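Local structure of ankyrin repeat domain protein (Legionella pneumophila subsp. pneumophila, 6MCA) at residues Q275-L287 with L329-I343. The protein is an ankyrin-repeat effector with a cysteine protease-like region that interacts with the host LARP7 component of the 7SK snRNP complex. Residues are numbered along the deposited sequence; the frame is centred on the assembly and turned at random.
Sequences QWWAKIDRGENSL and LGLLPFAQMPISSQI. With GOL (glycerol), chain D.
Arg282 and Ser340 anchor the polar end of this contact. The guanidinium grips the serine side-on: Arg282 NE meets Ser340 O at 2.8 Å, almost in the guanidinium plane, while Arg282 NH1 reaches Ser340 OG at 3.0 Å. A bend at chi3 swings the group across Ile339, and Ile339 CG2 lies over one guanidinium face, 3.3 Å from Arg282 NE. NH1 also binds O3 of a glycerol, probably from the crystallisation liquor, whose O1 hydrogen-bonds Ser340 OG. NH2 is held by Ala350 O and Tyr380 OH, so all three nitrogens are engaged and the rotation of the group is fixed.

The backbone adds one nearly straight bond, Gln342 N to Arg282 O (2.6 Å, 170° at the hydrogen), and Gly283 CA points its hydrogen at Gln342 O. Beside it, Ser341 OG donates to Ser286 OG, which in turn donates to Gly283 O; that carbonyl also accepts Ser286 N, closing the type I turn from Gly283 to Ser286. Ile343 CD1 packs against this turn and reaches Leu287 CG.

At the other end the contact is apolar, and neighbouring tryptophans turn to opposite sides of their strand. Trp276 brings CZ3 and CH2 over one face of the Phe334 ring, centroids 4.5 Å apart and the planes oblique at 47°. Trp277, with CG anti to the backbone N (chi1 177°), takes Leu329 CD1 over its six-membered ring in a CH-pi contact 4.0 Å from the centroid, whereas Leu331 CD1 approaches Trp277 CD1 at 3.5 Å.

Strand 292-297 lies between strands 276-280 and 331-337, antiparallel to both; Phe334 and Ala335 form a classic bulge opposite Ile294. The contact thus spans next-but-one strands of a five-stranded antiparallel sheet in sequential order, its last link passing through two helices, in the cysteine protease-like effector.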
loop_
_atom_site.group_PDB
_atom_site.type_symbol
_atom_site.label_atom_id
_atom_site.label_comp_id
_atom_site.label_asym_id
_atom_site.label_seq_id
_atom_site.Cartn_x
_atom_site.Cartn_y
_atom_site.Cartn_z
ATOM N N GLN A 275 -20.821 18.843 2.374
ATOM C CA GLN A 275 -21.099 19.497 1.103
ATOM C C GLN A 275 -19.836 19.825 0.311
ATOM O O GLN A 275 -19.925 20.517 -0.709
ATOM C CB GLN A 275 -21.913 20.775 1.329
ATOM C CG GLN A 275 -21.106 21.955 1.855
ATOM C CD GLN A 275 -21.033 21.990 3.368
ATOM O OE1 GLN A 275 -21.034 20.951 4.027
ATOM N NE2 GLN A 275 -20.978 23.193 3.930
ATOM N N TRP A 276 -18.675 19.338 0.742
ATOM C CA TRP A 276 -17.407 19.662 0.107
ATOM C C TRP A 276 -16.838 18.446 -0.612
ATOM O O TRP A 276 -16.964 17.313 -0.138
ATOM C CB TRP A 276 -16.399 20.177 1.136
ATOM C CG TRP A 276 -16.909 21.344 1.913
ATOM C CD1 TRP A 276 -17.298 21.352 3.220
ATOM C CD2 TRP A 276 -17.103 22.677 1.427
ATOM N NE1 TRP A 276 -17.715 22.610 3.581
ATOM C CE2 TRP A 276 -17.607 23.442 2.498
ATOM C CE3 TRP A 276 -16.899 23.298 0.192
ATOM C CZ2 TRP A 276 -17.907 24.796 2.372
ATOM C CZ3 TRP A 276 -17.197 24.642 0.068
ATOM C CH2 TRP A 276 -17.695 25.377 1.151
ATOM N N TRP A 277 -16.200 18.698 -1.752
ATOM C CA TRP A 277 -15.592 17.673 -2.587
ATOM C C TRP A 277 -14.189 18.134 -2.946
ATOM O O TRP A 277 -13.948 19.331 -3.089
ATOM C CB TRP A 277 -16.439 17.436 -3.846
ATOM C CG TRP A 277 -15.892 16.444 -4.827
ATOM C CD1 TRP A 277 -15.008 16.691 -5.838
ATOM C CD2 TRP A 277 -16.221 15.052 -4.915
ATOM N NE1 TRP A 277 -14.757 15.536 -6.541
ATOM C CE2 TRP A 277 -15.490 14.516 -5.994
ATOM C CE3 TRP A 277 -17.058 14.204 -4.180
ATOM C CZ2 TRP A 277 -15.572 13.171 -6.357
ATOM C CZ3 TRP A 277 -17.136 12.870 -4.541
ATOM C CH2 TRP A 277 -16.396 12.367 -5.620
ATOM N N ALA A 278 -13.254 17.199 -3.061
ATOM C CA ALA A 278 -11.869 17.568 -3.310
ATOM C C ALA A 278 -11.233 16.575 -4.264
ATOM O O ALA A 278 -11.373 15.362 -4.083
ATOM C CB ALA A 278 -11.062 17.626 -2.009
ATOM N N LYS A 279 -10.532 17.100 -5.263
ATOM C CA LYS A 279 -9.754 16.302 -6.198
ATOM C C LYS A 279 -8.271 16.534 -5.944
ATOM O O LYS A 279 -7.823 17.686 -5.837
ATOM C CB LYS A 279 -10.105 16.638 -7.649
ATOM C CG LYS A 279 -9.312 15.830 -8.665
ATOM C CD LYS A 279 -9.892 15.953 -10.063
ATOM C CE LYS A 279 -9.808 17.379 -10.569
ATOM N NZ LYS A 279 -10.212 17.481 -11.999
ATOM N N ILE A 280 -7.526 15.434 -5.848
ATOM C CA ILE A 280 -6.096 15.426 -5.582
ATOM C C ILE A 280 -5.438 14.638 -6.705
ATOM O O ILE A 280 -5.671 13.426 -6.847
ATOM C CB ILE A 280 -5.766 14.803 -4.219
ATOM C CG1 ILE A 280 -6.583 15.469 -3.110
ATOM C CG2 ILE A 280 -4.273 14.894 -3.942
ATOM C CD1 ILE A 280 -6.646 14.660 -1.835
ATOM N N ASP A 281 -4.624 15.328 -7.505
ATOM C CA ASP A 281 -3.841 14.701 -8.568
ATOM C C ASP A 281 -2.578 15.545 -8.729
ATOM O O ASP A 281 -2.611 16.599 -9.371
ATOM C CB ASP A 281 -4.630 14.615 -9.868
ATOM C CG ASP A 281 -3.891 13.850 -10.952
ATOM O OD1 ASP A 281 -2.783 13.337 -10.679
ATOM O OD2 ASP A 281 -4.418 13.761 -12.081
ATOM N N ARG A 282 -1.481 15.078 -8.140
ATOM C CA ARG A 282 -0.218 15.805 -8.148
ATOM C C ARG A 282 0.626 15.511 -9.381
ATOM O O ARG A 282 1.774 15.962 -9.453
ATOM C CB ARG A 282 0.576 15.478 -6.882
ATOM C CG ARG A 282 -0.210 15.686 -5.599
ATOM C CD ARG A 282 0.489 15.056 -4.404
ATOM N NE ARG A 282 1.704 15.776 -4.035
ATOM C CZ ARG A 282 2.338 15.622 -2.876
ATOM N NH1 ARG A 282 3.436 16.320 -2.622
ATOM N NH2 ARG A 282 1.870 14.775 -1.969
ATOM N N GLY A 283 0.087 14.773 -10.349
ATOM C CA GLY A 283 0.837 14.422 -11.539
ATOM C C GLY A 283 0.738 15.445 -12.653
ATOM O O GLY A 283 0.738 16.654 -12.400
ATOM N N GLU A 284 0.647 14.957 -13.894
ATOM C CA GLU A 284 0.642 15.840 -15.059
ATOM C C GLU A 284 -0.503 16.845 -14.998
ATOM O O GLU A 284 -0.318 18.028 -15.313
ATOM C CB GLU A 284 0.558 15.003 -16.337
ATOM C CG GLU A 284 -0.058 15.719 -17.528
ATOM C CD GLU A 284 0.982 16.259 -18.488
ATOM O OE1 GLU A 284 2.158 15.850 -18.387
ATOM O OE2 GLU A 284 0.623 17.090 -19.347
ATOM N N ASN A 285 -1.690 16.395 -14.579
ATOM C CA ASN A 285 -2.861 17.268 -14.553
ATOM C C ASN A 285 -2.630 18.509 -13.699
ATOM O O ASN A 285 -3.221 19.563 -13.965
ATOM C CB ASN A 285 -4.076 16.489 -14.046
ATOM C CG ASN A 285 -5.362 17.287 -14.135
ATOM O OD1 ASN A 285 -5.846 17.587 -15.226
ATOM N ND2 ASN A 285 -5.928 17.629 -12.982
ATOM N N SER A 286 -1.767 18.412 -12.683
ATOM C CA SER A 286 -1.503 19.555 -11.816
ATOM C C SER A 286 -0.902 20.732 -12.571
ATOM O O SER A 286 -0.980 21.867 -12.088
ATOM C CB SER A 286 -0.577 19.146 -10.667
ATOM O OG SER A 286 0.729 18.858 -11.135
ATOM N N LEU A 287 -0.304 20.493 -13.743
ATOM C CA LEU A 287 0.213 21.605 -14.534
ATOM C C LEU A 287 -0.912 22.491 -15.055
ATOM O O LEU A 287 -0.709 23.694 -15.254
ATOM C CB LEU A 287 1.059 21.080 -15.693
ATOM C CG LEU A 287 2.322 20.313 -15.297
ATOM C CD1 LEU A 287 2.891 19.554 -16.485
ATOM C CD2 LEU A 287 3.358 21.258 -14.708
ATOM N N LEU A 329 -22.401 16.369 -10.188
ATOM C CA LEU A 329 -22.492 16.858 -8.820
ATOM C C LEU A 329 -22.630 18.372 -8.728
ATOM O O LEU A 329 -22.893 18.886 -7.634
ATOM C CB LEU A 329 -21.265 16.417 -8.013
ATOM C CG LEU A 329 -20.932 14.923 -8.008
ATOM C CD1 LEU A 329 -19.702 14.655 -7.153
ATOM C CD2 LEU A 329 -22.118 14.107 -7.518
ATOM N N GLY A 330 -22.470 19.093 -9.835
ATOM C CA GLY A 330 -22.507 20.542 -9.803
ATOM C C GLY A 330 -21.390 21.112 -8.953
ATOM O O GLY A 330 -21.637 21.885 -8.022
ATOM N N LEU A 331 -20.155 20.732 -9.269
ATOM C CA LEU A 331 -18.999 21.072 -8.444
ATOM C C LEU A 331 -18.633 22.535 -8.655
ATOM O O LEU A 331 -18.084 22.902 -9.698
ATOM C CB LEU A 331 -17.826 20.156 -8.778
ATOM C CG LEU A 331 -18.024 18.691 -8.393
ATOM C CD1 LEU A 331 -16.746 17.897 -8.619
ATOM C CD2 LEU A 331 -18.486 18.580 -6.947
ATOM N N LEU A 332 -18.926 23.367 -7.658
ATOM C CA LEU A 332 -18.613 24.789 -7.723
ATOM C C LEU A 332 -17.239 25.037 -7.118
ATOM O O LEU A 332 -17.055 24.805 -5.916
ATOM C CB LEU A 332 -19.666 25.595 -6.979
ATOM C CG LEU A 332 -19.446 27.100 -6.813
ATOM C CD1 LEU A 332 -19.172 27.764 -8.152
ATOM C CD2 LEU A 332 -20.648 27.734 -6.132
ATOM N N PRO A 333 -16.256 25.496 -7.896
ATOM C CA PRO A 333 -14.913 25.726 -7.344
ATOM C C PRO A 333 -14.947 26.682 -6.161
ATOM O O PRO A 333 -15.595 27.731 -6.203
ATOM C CB PRO A 333 -14.142 26.318 -8.529
ATOM C CG PRO A 333 -14.856 25.803 -9.730
ATOM C CD PRO A 333 -16.307 25.744 -9.346
ATOM N N PHE A 334 -14.235 26.309 -5.099
ATOM C CA PHE A 334 -14.279 27.064 -3.855
ATOM C C PHE A 334 -12.882 27.421 -3.365
ATOM O O PHE A 334 -12.620 28.576 -3.012
ATOM C CB PHE A 334 -15.031 26.269 -2.785
ATOM C CG PHE A 334 -15.078 26.947 -1.446
ATOM C CD1 PHE A 334 -16.000 27.951 -1.196
ATOM C CD2 PHE A 334 -14.205 26.577 -0.435
ATOM C CE1 PHE A 334 -16.047 28.578 0.036
ATOM C CE2 PHE A 334 -14.246 27.199 0.799
ATOM C CZ PHE A 334 -15.170 28.200 1.036
ATOM N N ALA A 335 -11.978 26.445 -3.337
ATOM C CA ALA A 335 -10.651 26.673 -2.783
ATOM C C ALA A 335 -9.639 25.768 -3.470
ATOM O O ALA A 335 -9.988 24.884 -4.254
ATOM C CB ALA A 335 -10.634 26.445 -1.267
ATOM N N GLN A 336 -8.368 26.001 -3.159
ATOM C CA GLN A 336 -7.287 25.173 -3.670
ATOM C C GLN A 336 -6.215 25.070 -2.598
ATOM O O GLN A 336 -6.160 25.880 -1.670
ATOM C CB GLN A 336 -6.702 25.741 -4.969
ATOM C CG GLN A 336 -6.161 27.154 -4.837
ATOM C CD GLN A 336 -5.889 27.808 -6.180
ATOM O OE1 GLN A 336 -6.797 28.341 -6.820
ATOM N NE2 GLN A 336 -4.633 27.777 -6.610
ATOM N N MET A 337 -5.361 24.057 -2.730
ATOM C CA MET A 337 -4.289 23.873 -1.760
ATOM C C MET A 337 -2.948 23.770 -2.480
ATOM O O MET A 337 -2.824 23.011 -3.456
ATOM C CB MET A 337 -4.529 22.636 -0.886
ATOM C CG MET A 337 -5.487 22.891 0.270
ATOM S SD MET A 337 -5.652 21.504 1.410
ATOM C CE MET A 337 -3.957 21.307 1.959
ATOM N N PRO A 338 -1.928 24.511 -2.035
ATOM C CA PRO A 338 -0.601 24.493 -2.688
ATOM C C PRO A 338 0.213 23.257 -2.325
ATOM O O PRO A 338 1.234 23.307 -1.633
ATOM C CB PRO A 338 0.032 25.789 -2.173
ATOM C CG PRO A 338 -0.564 25.971 -0.819
ATOM C CD PRO A 338 -1.982 25.469 -0.916
ATOM N N ILE A 339 -0.246 22.107 -2.803
ATOM C CA ILE A 339 0.465 20.848 -2.627
ATOM C C ILE A 339 1.451 20.690 -3.778
ATOM O O ILE A 339 1.100 20.914 -4.942
ATOM C CB ILE A 339 -0.518 19.666 -2.567
ATOM C CG1 ILE A 339 -1.339 19.717 -1.275
ATOM C CG2 ILE A 339 0.219 18.346 -2.685
ATOM C CD1 ILE A 339 -0.737 18.931 -0.126
ATOM N N SER A 340 2.687 20.317 -3.453
ATOM C CA SER A 340 3.731 20.221 -4.464
ATOM C C SER A 340 3.396 19.146 -5.493
ATOM O O SER A 340 2.806 18.108 -5.176
ATOM C CB SER A 340 5.080 19.919 -3.812
ATOM O OG SER A 340 5.181 18.551 -3.455
ATOM N N SER A 341 3.781 19.406 -6.738
ATOM C CA SER A 341 3.521 18.478 -7.826
ATOM C C SER A 341 4.506 17.313 -7.791
ATOM O O SER A 341 5.615 17.412 -7.260
ATOM C CB SER A 341 3.609 19.191 -9.176
ATOM O OG SER A 341 2.618 20.198 -9.290
ATOM N N GLN A 342 4.075 16.189 -8.370
ATOM C CA GLN A 342 4.905 14.992 -8.532
ATOM C C GLN A 342 4.830 14.617 -10.012
ATOM O O GLN A 342 4.065 13.738 -10.416
ATOM C CB GLN A 342 4.434 13.857 -7.606
ATOM C CG GLN A 342 5.108 12.504 -7.835
ATOM C CD GLN A 342 6.528 12.445 -7.307
ATOM O OE1 GLN A 342 7.040 13.417 -6.750
ATOM N NE2 GLN A 342 7.172 11.297 -7.478
ATOM N N ILE A 343 5.620 15.315 -10.829
ATOM C CA ILE A 343 5.591 15.089 -12.269
ATOM C C ILE A 343 6.405 13.856 -12.637
ATOM O O ILE A 343 5.958 13.007 -13.416
ATOM C CB ILE A 343 6.093 16.341 -13.014
ATOM C CG1 ILE A 343 5.273 17.566 -12.609
ATOM C CG2 ILE A 343 6.026 16.129 -14.518
ATOM C CD1 ILE A 343 3.801 17.448 -12.932
HETATM C C1 GOL D . 7.945 17.521 -0.857
HETATM O O1 GOL D . 6.787 18.287 -0.980
HETATM C C2 GOL D . 7.530 16.039 -1.031
HETATM O O2 GOL D . 8.629 15.194 -1.060
HETATM C C3 GOL D . 6.595 15.741 0.168
HETATM O O3 GOL D . 5.318 15.546 -0.355
#